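Local coordinates for dinoflagellate luciferase (Lingulodinium polyedrum, PDB 1VPR), which catalyses the oxidation of dinoflagellate luciferin by molecular oxygen with emission of blue light, this chain holding the third of its three homologous luciferase domains, at residues 31-36 with 239-244; 129-134 with 247-252; 136-141 with 265-270. All coordinates share one frame; numbering follows the deposited sequence.

Contact 1 of 3, residues 31-36 with 239-244; sequences NGMHKP and YEPLVS
V243 carries two of the three touches here, presenting one methyl to P36 and the other to H34. CG1 stands anti to the backbone N (chi1 168°), and that rotation sends it to P36 CG at 3.9 Å, the proline ring crossing the valine at about a right angle. The second methyl, CG2, sits 3.9 Å from H34 ND1. The remaining apolar touch lies earlier in both segments, at M33 and P241: M33, present as selenomethionine, bends at chi2 (-71°) and again at chi3, and these bends bring its terminal CE to 4.0 Å from P241 CG. P241, whose CB is directed toward 31-36, meets the bent chain at about a right angle.

No hydrogen bond joins the two segments, and the polar ties run to third parties. H34 is fixed from several sides: ND1 donates to V222 O, NE2 pairs with the hydroxyl of Y60 in helix 57-65, F29 stacks on the ring, and P36 CD lies 3.6 Å above one face of the H34 ring, offset toward the rim. A226 binds the backbones of both H34 and P241, bridging the segments indirectly.

The contact therefore sets the hairpin 29-34 of the helical bundle domain, and the residues just after it, against the loop after strand 237-241 and the strand itself, a terminal strand of the antiparallel sheet that forms the lipocalin-like barrel of this calycin.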
# COMPACT_ATOMS: atom_id res chain seq x y z
N ASN A 31 1.08 -16.37 -9.75
CA ASN A 31 2.44 -16.03 -9.31
C ASN A 31 2.47 -14.98 -8.20
O ASN A 31 3.41 -14.18 -8.10
CB ASN A 31 3.28 -15.58 -10.51
CG ASN A 31 3.58 -16.73 -11.46
OD1 ASN A 31 4.18 -16.54 -12.52
ND2 ASN A 31 3.16 -17.94 -11.08
N GLY A 32 1.44 -15.00 -7.36
CA GLY A 32 1.35 -14.06 -6.25
C GLY A 32 0.81 -12.69 -6.65
O GLY A 32 0.70 -11.81 -5.80
N MSE A 33 0.44 -12.55 -7.93
CA MSE A 33 -0.08 -11.30 -8.53
C MSE A 33 -1.58 -11.31 -8.89
O MSE A 33 -2.13 -12.35 -9.24
CB MSE A 33 0.67 -11.00 -9.83
CG MSE A 33 2.18 -11.16 -9.74
SE MSE A 33 2.97 -9.75 -8.68
CE MSE A 33 3.14 -8.47 -10.13
N HIS A 34 -2.22 -10.13 -8.82
CA HIS A 34 -3.63 -9.99 -9.18
C HIS A 34 -3.68 -9.07 -10.39
O HIS A 34 -3.41 -7.86 -10.27
CB HIS A 34 -4.45 -9.37 -8.04
CG HIS A 34 -5.91 -9.20 -8.38
ND1 HIS A 34 -6.72 -8.29 -7.72
CD2 HIS A 34 -6.69 -9.81 -9.30
CE1 HIS A 34 -7.94 -8.36 -8.22
NE2 HIS A 34 -7.95 -9.27 -9.18
N LYS A 35 -4.02 -9.63 -11.54
CA LYS A 35 -4.10 -8.87 -12.78
C LYS A 35 -5.45 -9.10 -13.46
O LYS A 35 -5.58 -10.00 -14.30
CB LYS A 35 -2.96 -9.28 -13.71
N PRO A 36 -6.46 -8.29 -13.11
CA PRO A 36 -7.79 -8.45 -13.72
C PRO A 36 -7.92 -7.58 -14.97
O PRO A 36 -7.13 -6.65 -15.17
CB PRO A 36 -8.72 -8.00 -12.60
CG PRO A 36 -7.96 -6.83 -12.03
CD PRO A 36 -6.50 -7.31 -12.02
N TYR A 239 8.92 -1.67 -5.59
CA TYR A 239 7.98 -1.38 -6.65
C TYR A 239 6.58 -1.89 -6.31
O TYR A 239 6.43 -3.05 -5.91
CB TYR A 239 8.51 -2.05 -7.92
CG TYR A 239 7.52 -2.14 -9.06
CD1 TYR A 239 6.81 -1.02 -9.47
CD2 TYR A 239 7.29 -3.36 -9.72
CE1 TYR A 239 5.90 -1.08 -10.53
CE2 TYR A 239 6.38 -3.44 -10.78
CZ TYR A 239 5.69 -2.28 -11.18
OH TYR A 239 4.82 -2.31 -12.25
N GLU A 240 5.59 -1.03 -6.44
CA GLU A 240 4.21 -1.41 -6.19
C GLU A 240 3.33 -1.35 -7.44
O GLU A 240 2.91 -0.27 -7.85
CB GLU A 240 3.58 -0.52 -5.12
CG GLU A 240 4.09 -0.75 -3.71
CD GLU A 240 3.38 -1.90 -3.01
OE1 GLU A 240 2.92 -2.86 -3.69
OE2 GLU A 240 3.29 -1.85 -1.76
N PRO A 241 3.11 -2.49 -8.11
CA PRO A 241 2.23 -2.42 -9.29
C PRO A 241 0.81 -2.34 -8.73
O PRO A 241 0.50 -3.02 -7.74
CB PRO A 241 2.49 -3.75 -10.01
CG PRO A 241 3.04 -4.65 -8.92
CD PRO A 241 3.92 -3.72 -8.13
N LEU A 242 -0.05 -1.54 -9.35
CA LEU A 242 -1.41 -1.36 -8.86
C LEU A 242 -2.46 -2.00 -9.77
O LEU A 242 -2.27 -2.09 -11.00
CB LEU A 242 -1.72 0.13 -8.75
CG LEU A 242 -0.67 0.98 -8.02
CD1 LEU A 242 -1.09 2.44 -8.08
CD2 LEU A 242 -0.50 0.50 -6.59
N VAL A 243 -3.55 -2.44 -9.15
CA VAL A 243 -4.66 -3.05 -9.86
C VAL A 243 -5.25 -2.03 -10.84
O VAL A 243 -5.86 -2.41 -11.85
CB VAL A 243 -5.76 -3.49 -8.88
CG1 VAL A 243 -7.03 -3.85 -9.63
CG2 VAL A 243 -5.27 -4.68 -8.06
N SER A 244 -5.07 -0.74 -10.53
CA SER A 244 -5.57 0.34 -11.37
C SER A 244 -4.73 0.51 -12.63
O SER A 244 -5.12 1.19 -13.58
CB SER A 244 -5.54 1.66 -10.59
OG SER A 244 -4.21 2.12 -10.45

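Contact 2 of 3, residues 129-134 with 247-252; sequences FDYGDK and NLLGVW
N247, whose amide lies against the Y131 ring, is fixed at its polar end by Y239: the tyrosine hydroxyl is hydrogen-bonded to OD1. Held this way, the amide stacks on the phenol ring with their planes 22° apart. N247 CG lies anti to its own carbonyl carbon (chi1 -65°), which swings the amide over the ring face. N247 CG comes to 3.5 Å from Y131 CD1, and N247 ND2 stands 3.6 Å from Y131 CE1, so the amide covers the CD1-CE1 side of the ring more than its middle. On the same face, N247 CB makes a CH-pi contact 4.0 Å from the Y131 ring centroid, 14° off the ring normal. The opposite face is occupied by F129, whose CD1 lies over the centre, 3.6 Å above the plane; the tyrosine is thus sandwiched between asparagine and phenylalanine. L249 approaches the edge instead, its CD1 lying 4.3 Å from Y131 CE2.

An alanine in place of Y131 is likely to open a gap between F129 and the strand, leaving the N247 amide without the flat surface it rests on.

Y131 is carried by a type I turn from D130 to D133, closed by D133 N to D130 O at 3.2 Å; a weak bond from G132 N to D130 OD2 adds to it, and D130 OD1 forms a salt bridge with R352. The loop following helix 120-126 is thereby laid on the first residues of strand 247-253, which runs antiparallel between strands 237-241 and 259-266, with Y239 on one flank and M267 on the other.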
# COMPACT_ATOMS: atom_id res chain seq x y z
N PHE A 129 7.43 1.81 -19.76
CA PHE A 129 8.65 1.21 -19.25
C PHE A 129 8.36 -0.16 -18.63
O PHE A 129 7.25 -0.39 -18.15
CB PHE A 129 9.25 2.15 -18.20
CG PHE A 129 10.49 1.62 -17.52
CD1 PHE A 129 10.47 1.31 -16.15
CD2 PHE A 129 11.69 1.50 -18.22
CE1 PHE A 129 11.64 0.89 -15.50
CE2 PHE A 129 12.86 1.09 -17.57
CZ PHE A 129 12.83 0.78 -16.21
N ASP A 130 9.33 -1.08 -18.68
CA ASP A 130 9.17 -2.42 -18.08
C ASP A 130 9.59 -2.31 -16.62
O ASP A 130 10.78 -2.52 -16.29
CB ASP A 130 10.06 -3.45 -18.78
CG ASP A 130 9.87 -4.86 -18.22
OD1 ASP A 130 10.46 -5.80 -18.81
OD2 ASP A 130 9.16 -5.05 -17.20
N TYR A 131 8.64 -1.98 -15.75
CA TYR A 131 8.95 -1.82 -14.33
C TYR A 131 9.41 -3.11 -13.66
O TYR A 131 10.06 -3.05 -12.62
CB TYR A 131 7.75 -1.25 -13.55
CG TYR A 131 7.51 0.21 -13.85
CD1 TYR A 131 6.60 0.60 -14.83
CD2 TYR A 131 8.27 1.20 -13.21
CE1 TYR A 131 6.44 1.95 -15.18
CE2 TYR A 131 8.13 2.56 -13.54
CZ TYR A 131 7.22 2.92 -14.53
OH TYR A 131 7.11 4.24 -14.91
N GLY A 132 9.09 -4.26 -14.27
CA GLY A 132 9.50 -5.54 -13.72
C GLY A 132 10.94 -5.96 -14.02
O GLY A 132 11.41 -6.99 -13.52
N ASP A 133 11.65 -5.19 -14.83
CA ASP A 133 13.03 -5.54 -15.19
C ASP A 133 14.01 -4.84 -14.26
O ASP A 133 14.28 -3.63 -14.40
CB ASP A 133 13.29 -5.12 -16.65
CG ASP A 133 14.63 -5.65 -17.20
OD1 ASP A 133 15.56 -5.99 -16.42
OD2 ASP A 133 14.74 -5.71 -18.45
N LYS A 134 14.56 -5.60 -13.30
CA LYS A 134 15.47 -5.04 -12.31
C LYS A 134 16.77 -4.53 -12.88
O LYS A 134 17.46 -3.74 -12.23
CB LYS A 134 15.75 -6.08 -11.21
CG LYS A 134 14.49 -6.50 -10.42
CD LYS A 134 14.74 -7.76 -9.56
CE LYS A 134 15.84 -7.53 -8.54
NZ LYS A 134 15.40 -6.59 -7.48
N ASN A 247 1.71 2.63 -11.45
CA ASN A 247 2.98 2.04 -11.01
C ASN A 247 3.63 2.96 -9.99
O ASN A 247 3.76 4.17 -10.23
CB ASN A 247 3.95 1.87 -12.19
CG ASN A 247 3.46 0.86 -13.23
OD1 ASN A 247 3.46 -0.35 -13.01
ND2 ASN A 247 3.03 1.37 -14.38
N LEU A 248 4.00 2.41 -8.83
CA LEU A 248 4.64 3.23 -7.80
C LEU A 248 6.01 2.70 -7.47
O LEU A 248 6.24 1.49 -7.47
CB LEU A 248 3.84 3.21 -6.48
CG LEU A 248 2.33 3.44 -6.45
CD1 LEU A 248 1.80 3.30 -5.03
CD2 LEU A 248 2.03 4.82 -7.01
N LEU A 249 6.93 3.62 -7.21
CA LEU A 249 8.28 3.28 -6.75
C LEU A 249 8.36 4.06 -5.44
O LEU A 249 8.32 5.29 -5.44
CB LEU A 249 9.35 3.72 -7.76
CG LEU A 249 9.50 2.77 -8.94
CD1 LEU A 249 10.43 3.39 -9.96
CD2 LEU A 249 10.05 1.44 -8.48
N GLY A 250 8.46 3.36 -4.32
CA GLY A 250 8.48 4.07 -3.05
C GLY A 250 9.45 3.50 -2.06
O GLY A 250 10.11 2.50 -2.34
N VAL A 251 9.50 4.12 -0.89
CA VAL A 251 10.42 3.75 0.17
C VAL A 251 9.79 3.99 1.52
O VAL A 251 9.06 4.96 1.68
CB VAL A 251 11.71 4.66 0.13
CG1 VAL A 251 12.52 4.44 1.40
CG2 VAL A 251 12.56 4.36 -1.10
N TRP A 252 10.06 3.11 2.49
CA TRP A 252 9.60 3.31 3.86
C TRP A 252 10.90 3.44 4.65
O TRP A 252 11.87 2.70 4.40
CB TRP A 252 8.88 2.10 4.48
CG TRP A 252 7.45 1.96 4.13
CD1 TRP A 252 6.88 0.95 3.43
CD2 TRP A 252 6.38 2.84 4.51
NE1 TRP A 252 5.52 1.13 3.35
CE2 TRP A 252 5.19 2.29 4.01
CE3 TRP A 252 6.33 4.04 5.23
CZ2 TRP A 252 3.94 2.89 4.20
CZ3 TRP A 252 5.10 4.64 5.42
CH2 TRP A 252 3.92 4.06 4.91

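Contact 3 of 3, residues 136-141 with 265-270; sequences LKLPCG and WEMESG
L138 and C140 converge on the tip of M267, a selenomethionine just beyond the end of strand 259-266. Along the second segment, W265 comes first: its indole NE1 is hydrogen-bonded to P144 O, and G270 O lies in the plane of the ring at its edge. E266 closes the strand and serves as the anchor of the turn that follows. R271 forms a salt bridge to its OE1 and H199 binds OE2, so both carboxylate oxygens are gripped.

M267, the residue after E266 and already inside this turn, makes the contact. Its chain is bent at chi2 (-53°) and chi3 (-51°), which brings the terminal methyl round to face the loop. CE meets L138 CD2 at 3.9 Å, the two side chains reaching toward each other tip to tip, and C140 SG lies 4.3 Å from the same M267 CE. With CG anti to the backbone N (chi1 -164°), L138 extends CD2 to M267. A type I turn from L138 to G141, closed by G141 N to L138 O at 3.1 Å, keeps leucine and cysteine on one side of the loop.

E268 then turns back to the sheet, OE1 accepting from N247 N. S269 OG donates to E266 OE1 at 2.5 Å, and that oxygen receives it on its anti lone pair. The carbonyl O of E266 accepts from both S269 N and G270 N, the latter at 2.9 Å.

C126, in helix 120-126, touches L138, C140 and M267 alike, and L249 of strand 247-253 also packs on L138. The contact thus joins the loop following that helix to the connection between strands 259-266 and 271-282.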
# COMPACT_ATOMS: atom_id res chain seq x y z
N LEU A 136 17.10 -2.57 -15.54
CA LEU A 136 16.96 -1.29 -16.24
C LEU A 136 16.96 -0.07 -15.33
O LEU A 136 16.42 -0.10 -14.23
CB LEU A 136 15.66 -1.28 -17.05
CG LEU A 136 15.48 -2.39 -18.09
CD1 LEU A 136 14.12 -2.23 -18.77
CD2 LEU A 136 16.62 -2.34 -19.11
N LYS A 137 17.56 1.01 -15.80
CA LYS A 137 17.55 2.25 -15.05
C LYS A 137 16.24 2.94 -15.43
O LYS A 137 15.79 2.82 -16.58
CB LYS A 137 18.71 3.14 -15.47
CG LYS A 137 20.07 2.54 -15.23
CD LYS A 137 21.12 3.54 -15.63
CE LYS A 137 22.51 2.97 -15.42
NZ LYS A 137 23.53 3.89 -16.00
N LEU A 138 15.63 3.67 -14.50
CA LEU A 138 14.39 4.37 -14.80
C LEU A 138 14.76 5.37 -15.89
O LEU A 138 15.80 6.05 -15.81
CB LEU A 138 13.87 5.08 -13.54
CG LEU A 138 12.42 5.55 -13.55
CD1 LEU A 138 11.47 4.36 -13.69
CD2 LEU A 138 12.13 6.30 -12.26
N PRO A 139 13.94 5.47 -16.94
CA PRO A 139 14.22 6.39 -18.04
C PRO A 139 14.42 7.86 -17.70
O PRO A 139 15.19 8.55 -18.36
CB PRO A 139 13.02 6.18 -18.97
CG PRO A 139 12.68 4.73 -18.74
CD PRO A 139 12.74 4.66 -17.22
N CYS A 140 13.76 8.35 -16.66
CA CYS A 140 13.89 9.77 -16.33
C CYS A 140 15.06 10.09 -15.42
O CYS A 140 15.17 11.21 -14.91
CB CYS A 140 12.59 10.30 -15.73
SG CYS A 140 11.95 9.42 -14.29
N GLY A 141 15.95 9.12 -15.22
CA GLY A 141 17.09 9.35 -14.35
C GLY A 141 16.68 9.08 -12.91
O GLY A 141 15.53 8.70 -12.67
N TRP A 265 6.36 7.46 -5.41
CA TRP A 265 6.30 8.19 -6.66
C TRP A 265 5.29 7.48 -7.55
O TRP A 265 5.49 6.32 -7.89
CB TRP A 265 7.64 8.17 -7.38
CG TRP A 265 8.62 9.20 -6.89
CD1 TRP A 265 9.68 8.99 -6.07
CD2 TRP A 265 8.61 10.60 -7.20
NE1 TRP A 265 10.35 10.17 -5.84
CE2 TRP A 265 9.72 11.18 -6.53
CE3 TRP A 265 7.79 11.42 -7.98
CZ2 TRP A 265 10.02 12.54 -6.61
CZ3 TRP A 265 8.09 12.79 -8.06
CH2 TRP A 265 9.19 13.33 -7.39
N GLU A 266 4.22 8.18 -7.91
CA GLU A 266 3.18 7.63 -8.78
C GLU A 266 3.68 8.04 -10.17
O GLU A 266 3.52 9.19 -10.60
CB GLU A 266 1.84 8.28 -8.45
CG GLU A 266 0.65 7.80 -9.28
CD GLU A 266 -0.63 8.52 -8.88
OE1 GLU A 266 -0.72 9.74 -9.16
OE2 GLU A 266 -1.52 7.87 -8.27
N MSE A 267 4.28 7.07 -10.87
CA MSE A 267 4.90 7.33 -12.15
C MSE A 267 4.04 7.90 -13.27
O MSE A 267 4.52 8.71 -14.05
CB MSE A 267 5.60 6.06 -12.63
CG MSE A 267 6.66 5.50 -11.66
SE MSE A 267 7.95 6.84 -11.14
CE MSE A 267 8.42 7.47 -12.92
N GLU A 268 2.78 7.53 -13.35
CA GLU A 268 1.95 8.06 -14.43
C GLU A 268 1.53 9.53 -14.29
O GLU A 268 1.09 10.13 -15.28
CB GLU A 268 0.72 7.18 -14.62
CG GLU A 268 1.07 5.80 -15.10
CD GLU A 268 1.81 4.97 -14.07
OE1 GLU A 268 1.36 4.91 -12.91
OE2 GLU A 268 2.84 4.36 -14.43
N SER A 269 1.67 10.10 -13.09
CA SER A 269 1.29 11.49 -12.83
C SER A 269 2.49 12.36 -12.45
O SER A 269 2.43 13.59 -12.49
CB SER A 269 0.27 11.54 -11.71
OG SER A 269 0.88 11.22 -10.47
N GLY A 270 3.59 11.71 -12.09
CA GLY A 270 4.79 12.43 -11.70
C GLY A 270 4.68 13.00 -10.30
O GLY A 270 5.52 13.82 -9.88

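How the contacts relate
From the N terminus the chain passes 31-36, then 129-134 and 136-141, before reaching 239-244, 247-252 and 265-270 in the same order. Contacts 1, 2 and 3 therefore close loops of 202, 112 and 123 intervening residues, and every pair crosses; none nests inside another. Their later segments lie on, or run off the ends of, three consecutive, neighbouring antiparallel strands, 237-241, 247-253 and 259-266. Contact 1 brings the helical bundle domain to the terminal strand, whereas contacts 2 and 3 fasten successive parts of one loop to strand 247-253 and to the turn after strand 259-266. Contact 2 is the middle link, touching both others; contacts 1 and 3 stay about 5 Å apart at their nearest atoms.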